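Local coordinates for protein pullulanase (Klebsiella oxytoca, PDB 2YOC) that hydrolyses alpha-1,6-glucosidic linkages in pullulan and related branched glucans, and is a substrate of the type 2 secretion system, at residues B[667-676]-B[704-715]. Sequence-based numbering, arbitrary orientation.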
loop_
_atom_site.group_PDB
_atom_site.type_symbol
_atom_site.label_atom_id
_atom_site.label_comp_id
_atom_site.label_asym_id
_atom_site.label_seq_id
_atom_site.Cartn_x
_atom_site.Cartn_y
_atom_site.Cartn_z
HETATM N N MSE B 667 0.491 -27.099 -17.831
HETATM C CA MSE B 667 1.871 -26.783 -18.187
HETATM C C MSE B 667 2.788 -26.463 -16.981
HETATM O O MSE B 667 3.996 -26.682 -17.061
HETATM C CB MSE B 667 1.897 -25.691 -19.277
HETATM C CG MSE B 667 3.264 -25.414 -19.875
HETATM SE SE MSE B 667 3.116 -24.071 -21.265
HETATM C CE MSE B 667 2.438 -22.627 -20.291
ATOM N N GLY B 668 2.205 -26.014 -15.871
ATOM C CA GLY B 668 2.935 -25.725 -14.636
ATOM C C GLY B 668 3.693 -26.925 -14.075
ATOM O O GLY B 668 4.656 -26.761 -13.313
ATOM N N TYR B 669 3.262 -28.153 -14.466
ATOM C CA TYR B 669 3.866 -29.417 -14.057
ATOM C C TYR B 669 5.118 -29.695 -14.854
ATOM O O TYR B 669 5.892 -30.571 -14.483
ATOM C CB TYR B 669 2.851 -30.556 -14.152
ATOM C CG TYR B 669 1.839 -30.473 -13.032
ATOM C CD1 TYR B 669 0.688 -29.705 -13.163
ATOM C CD2 TYR B 669 2.051 -31.130 -11.823
ATOM C CE1 TYR B 669 -0.221 -29.582 -12.116
ATOM C CE2 TYR B 669 1.135 -31.035 -10.780
ATOM C CZ TYR B 669 0.019 -30.229 -10.915
ATOM O OH TYR B 669 -0.890 -30.125 -9.888
ATOM N N HIS B 670 5.340 -28.931 -15.928
ATOM C CA HIS B 670 6.537 -29.050 -16.741
ATOM C C HIS B 670 7.580 -28.015 -16.291
ATOM O O HIS B 670 7.226 -26.861 -15.983
ATOM C CB HIS B 670 6.235 -28.742 -18.224
ATOM C CG HIS B 670 5.314 -29.692 -18.921
ATOM N ND1 HIS B 670 5.743 -30.431 -20.003
ATOM C CD2 HIS B 670 3.994 -29.936 -18.720
ATOM C CE1 HIS B 670 4.689 -31.132 -20.395
ATOM N NE2 HIS B 670 3.620 -30.878 -19.642
ATOM N N PRO B 671 8.877 -28.385 -16.364
ATOM C CA PRO B 671 9.949 -27.394 -16.122
ATOM C C PRO B 671 10.014 -26.367 -17.257
ATOM O O PRO B 671 10.075 -26.747 -18.426
ATOM C CB PRO B 671 11.239 -28.241 -16.153
ATOM C CG PRO B 671 10.759 -29.656 -16.054
ATOM C CD PRO B 671 9.434 -29.698 -16.708
ATOM N N LYS B 672 10.032 -25.078 -16.927
ATOM C CA LYS B 672 10.178 -23.999 -17.895
ATOM C C LYS B 672 11.291 -24.339 -18.904
ATOM O O LYS B 672 11.097 -24.109 -20.104
ATOM C CB LYS B 672 10.504 -22.688 -17.154
ATOM C CG LYS B 672 11.215 -21.588 -17.952
ATOM C CD LYS B 672 11.244 -20.245 -17.181
ATOM C CE LYS B 672 12.133 -19.218 -17.845
ATOM N NZ LYS B 672 12.562 -18.191 -16.871
ATOM N N ALA B 673 12.421 -24.928 -18.442
ATOM C CA ALA B 673 13.543 -25.252 -19.328
ATOM C C ALA B 673 13.213 -26.254 -20.448
ATOM O O ALA B 673 13.721 -26.135 -21.577
ATOM C CB ALA B 673 14.750 -25.698 -18.537
ATOM N N GLN B 674 12.323 -27.195 -20.138
ATOM C CA GLN B 674 11.834 -28.234 -21.033
ATOM C C GLN B 674 10.947 -27.548 -22.093
ATOM O O GLN B 674 11.243 -27.640 -23.297
ATOM C CB GLN B 674 11.041 -29.248 -20.183
ATOM C CG GLN B 674 10.753 -30.546 -20.823
ATOM C CD GLN B 674 9.402 -30.513 -21.438
ATOM O OE1 GLN B 674 8.385 -30.424 -20.732
ATOM N NE2 GLN B 674 9.367 -30.611 -22.768
ATOM N N ILE B 675 9.932 -26.768 -21.647
ATOM C CA ILE B 675 9.073 -26.070 -22.610
ATOM C C ILE B 675 9.901 -25.232 -23.616
ATOM O O ILE B 675 9.649 -25.308 -24.822
ATOM C CB ILE B 675 7.900 -25.287 -21.949
ATOM C CG1 ILE B 675 7.083 -26.169 -20.981
ATOM C CG2 ILE B 675 7.001 -24.642 -23.016
ATOM C CD1 ILE B 675 6.261 -27.311 -21.626
ATOM N N LEU B 676 10.925 -24.508 -23.125
ATOM C CA LEU B 676 11.773 -23.674 -23.980
ATOM C C LEU B 676 12.642 -24.513 -24.919
ATOM O O LEU B 676 12.778 -24.188 -26.101
ATOM C CB LEU B 676 12.604 -22.676 -23.165
ATOM C CG LEU B 676 11.844 -21.732 -22.221
ATOM C CD1 LEU B 676 12.775 -20.791 -21.544
ATOM C CD2 LEU B 676 10.774 -20.961 -22.944
ATOM N N PHE B 704 12.029 -28.114 -9.562
ATOM C CA PHE B 704 12.529 -27.344 -10.710
ATOM C C PHE B 704 11.718 -26.029 -10.891
ATOM O O PHE B 704 10.567 -25.932 -10.410
ATOM C CB PHE B 704 12.365 -28.170 -12.007
ATOM C CG PHE B 704 10.999 -28.813 -12.233
ATOM C CD1 PHE B 704 9.907 -28.052 -12.657
ATOM C CD2 PHE B 704 10.812 -30.173 -12.043
ATOM C CE1 PHE B 704 8.661 -28.639 -12.879
ATOM C CE2 PHE B 704 9.557 -30.754 -12.244
ATOM C CZ PHE B 704 8.492 -29.981 -12.661
ATOM N N GLU B 705 12.290 -25.065 -11.689
ATOM C CA GLU B 705 11.619 -23.815 -12.063
ATOM C C GLU B 705 10.486 -24.198 -13.017
ATOM O O GLU B 705 10.733 -24.673 -14.141
ATOM C CB GLU B 705 12.592 -22.839 -12.711
ATOM C CG GLU B 705 11.962 -21.481 -12.951
ATOM C CD GLU B 705 12.816 -20.478 -13.691
ATOM O OE1 GLU B 705 13.564 -20.876 -14.617
ATOM O OE2 GLU B 705 12.690 -19.276 -13.372
ATOM N N ILE B 706 9.254 -24.104 -12.500
ATOM C CA ILE B 706 8.034 -24.507 -13.204
ATOM C C ILE B 706 7.676 -23.576 -14.363
ATOM O O ILE B 706 8.044 -22.415 -14.325
ATOM C CB ILE B 706 6.865 -24.730 -12.204
ATOM C CG1 ILE B 706 6.315 -23.420 -11.590
ATOM C CG2 ILE B 706 7.262 -25.731 -11.117
ATOM C CD1 ILE B 706 4.896 -23.563 -10.916
ATOM N N ALA B 707 6.993 -24.090 -15.398
ATOM C CA ALA B 707 6.550 -23.295 -16.554
ATOM C C ALA B 707 5.247 -22.587 -16.159
ATOM O O ALA B 707 4.146 -23.043 -16.539
ATOM C CB ALA B 707 6.316 -24.197 -17.766
ATOM N N SER B 708 5.372 -21.509 -15.329
ATOM C CA SER B 708 4.204 -20.771 -14.842
ATOM C C SER B 708 4.088 -19.400 -15.486
ATOM O O SER B 708 5.080 -18.887 -16.020
ATOM C CB SER B 708 4.207 -20.669 -13.320
ATOM O OG SER B 708 5.014 -19.609 -12.832
ATOM N N GLN B 709 2.872 -18.793 -15.409
ATOM C CA GLN B 709 2.537 -17.457 -15.915
ATOM C C GLN B 709 3.648 -16.494 -15.514
ATOM O O GLN B 709 4.186 -15.790 -16.370
ATOM C CB GLN B 709 1.207 -16.963 -15.306
ATOM C CG GLN B 709 0.011 -17.856 -15.521
ATOM C CD GLN B 709 -1.142 -17.483 -14.614
ATOM O OE1 GLN B 709 -1.130 -17.788 -13.413
ATOM N NE2 GLN B 709 -2.184 -16.845 -15.176
ATOM N N ILE B 710 4.030 -16.507 -14.220
ATOM C CA ILE B 710 5.064 -15.630 -13.688
ATOM C C ILE B 710 6.422 -15.911 -14.290
ATOM O O ILE B 710 7.090 -14.968 -14.731
ATOM C CB ILE B 710 5.113 -15.703 -12.144
ATOM C CG1 ILE B 710 3.722 -15.465 -11.510
ATOM C CG2 ILE B 710 6.221 -14.774 -11.567
ATOM C CD1 ILE B 710 3.326 -13.974 -11.252
ATOM N N ASN B 711 6.845 -17.196 -14.264
ATOM C CA ASN B 711 8.158 -17.621 -14.725
ATOM C C ASN B 711 8.398 -17.450 -16.223
ATOM O O ASN B 711 9.552 -17.314 -16.641
ATOM C CB ASN B 711 8.443 -19.051 -14.272
ATOM C CG ASN B 711 8.560 -19.224 -12.767
ATOM O OD1 ASN B 711 8.950 -18.329 -12.031
ATOM N ND2 ASN B 711 8.270 -20.406 -12.269
ATOM N N LEU B 712 7.317 -17.439 -17.031
ATOM C CA LEU B 712 7.405 -17.309 -18.481
ATOM C C LEU B 712 7.446 -15.866 -19.059
ATOM O O LEU B 712 7.535 -15.713 -20.286
ATOM C CB LEU B 712 6.380 -18.193 -19.182
ATOM C CG LEU B 712 6.544 -19.708 -18.972
ATOM C CD1 LEU B 712 5.256 -20.418 -19.310
ATOM C CD2 LEU B 712 7.734 -20.277 -19.782
ATOM N N LYS B 713 7.454 -14.824 -18.186
ATOM C CA LYS B 713 7.558 -13.429 -18.626
ATOM C C LYS B 713 8.727 -13.260 -19.597
ATOM O O LYS B 713 9.864 -13.619 -19.275
ATOM C CB LYS B 713 7.711 -12.471 -17.433
ATOM C CG LYS B 713 7.686 -10.980 -17.809
ATOM C CD LYS B 713 8.167 -10.053 -16.700
ATOM C CE LYS B 713 8.123 -8.605 -17.170
ATOM N NZ LYS B 713 8.375 -7.622 -16.074
ATOM N N GLY B 714 8.405 -12.789 -20.804
ATOM C CA GLY B 714 9.376 -12.545 -21.871
ATOM C C GLY B 714 9.956 -13.752 -22.597
ATOM O O GLY B 714 10.852 -13.564 -23.417
ATOM N N THR B 715 9.467 -14.994 -22.304
ATOM C CA THR B 715 9.951 -16.217 -22.941
ATOM C C THR B 715 9.360 -16.416 -24.331
ATOM O O THR B 715 10.010 -17.004 -25.194
ATOM C CB THR B 715 9.689 -17.459 -22.091
ATOM O OG1 THR B 715 8.283 -17.714 -21.989
ATOM C CG2 THR B 715 10.318 -17.386 -20.727
HETATM O O HOH W 1 15.177 -18.766 -15.611
HETATM O O HOH W 2 13.208 -25.034 -15.576
#
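Two connecting loops of the parallel eight-stranded barrel meet where P671, the N-cap of helix 672-683, packs on F704. CG of P671 stands 3.8 Å from the F704 ring centroid and 6° off its normal, a CH-pi contact over the face, while Y669 O lies at the ring edge. Beside this CH-pi contact the backbones of P671 and I706 form a single bridge: A707 N donates to H670 O (2.8 Å), and K672 N, in the first turn of the helix, donates to E705 O (2.9 Å, N-H...O 150°). A water bonded to A673 N and E705 O extends that grip on the helix start.

K672 then runs along the 704-715 loop with CG anti to the backbone N (chi1 157°) and an extended chain, which takes NZ to N711 O at 3.1 Å. Its pairing with E705 OE1 is long, 3.6 Å, but a second water joins the two groups. The amide of N711 turns back to I706 O through ND2 (2.9 Å).

On the buried side, A707 CB touches M667 CG (3.9 Å) and I675 CG1 (3.8 Å), which approach from the same side; CE of M667, a selenomethionine, meets L712 CD1 tip to tip, and strand 718-720 backs both through T719. Contacts between successive beta-to-alpha connections, here those after strands 661-664 and 690-693, belong to the TIM barrel, the catalytic fold of the alpha-amylase family.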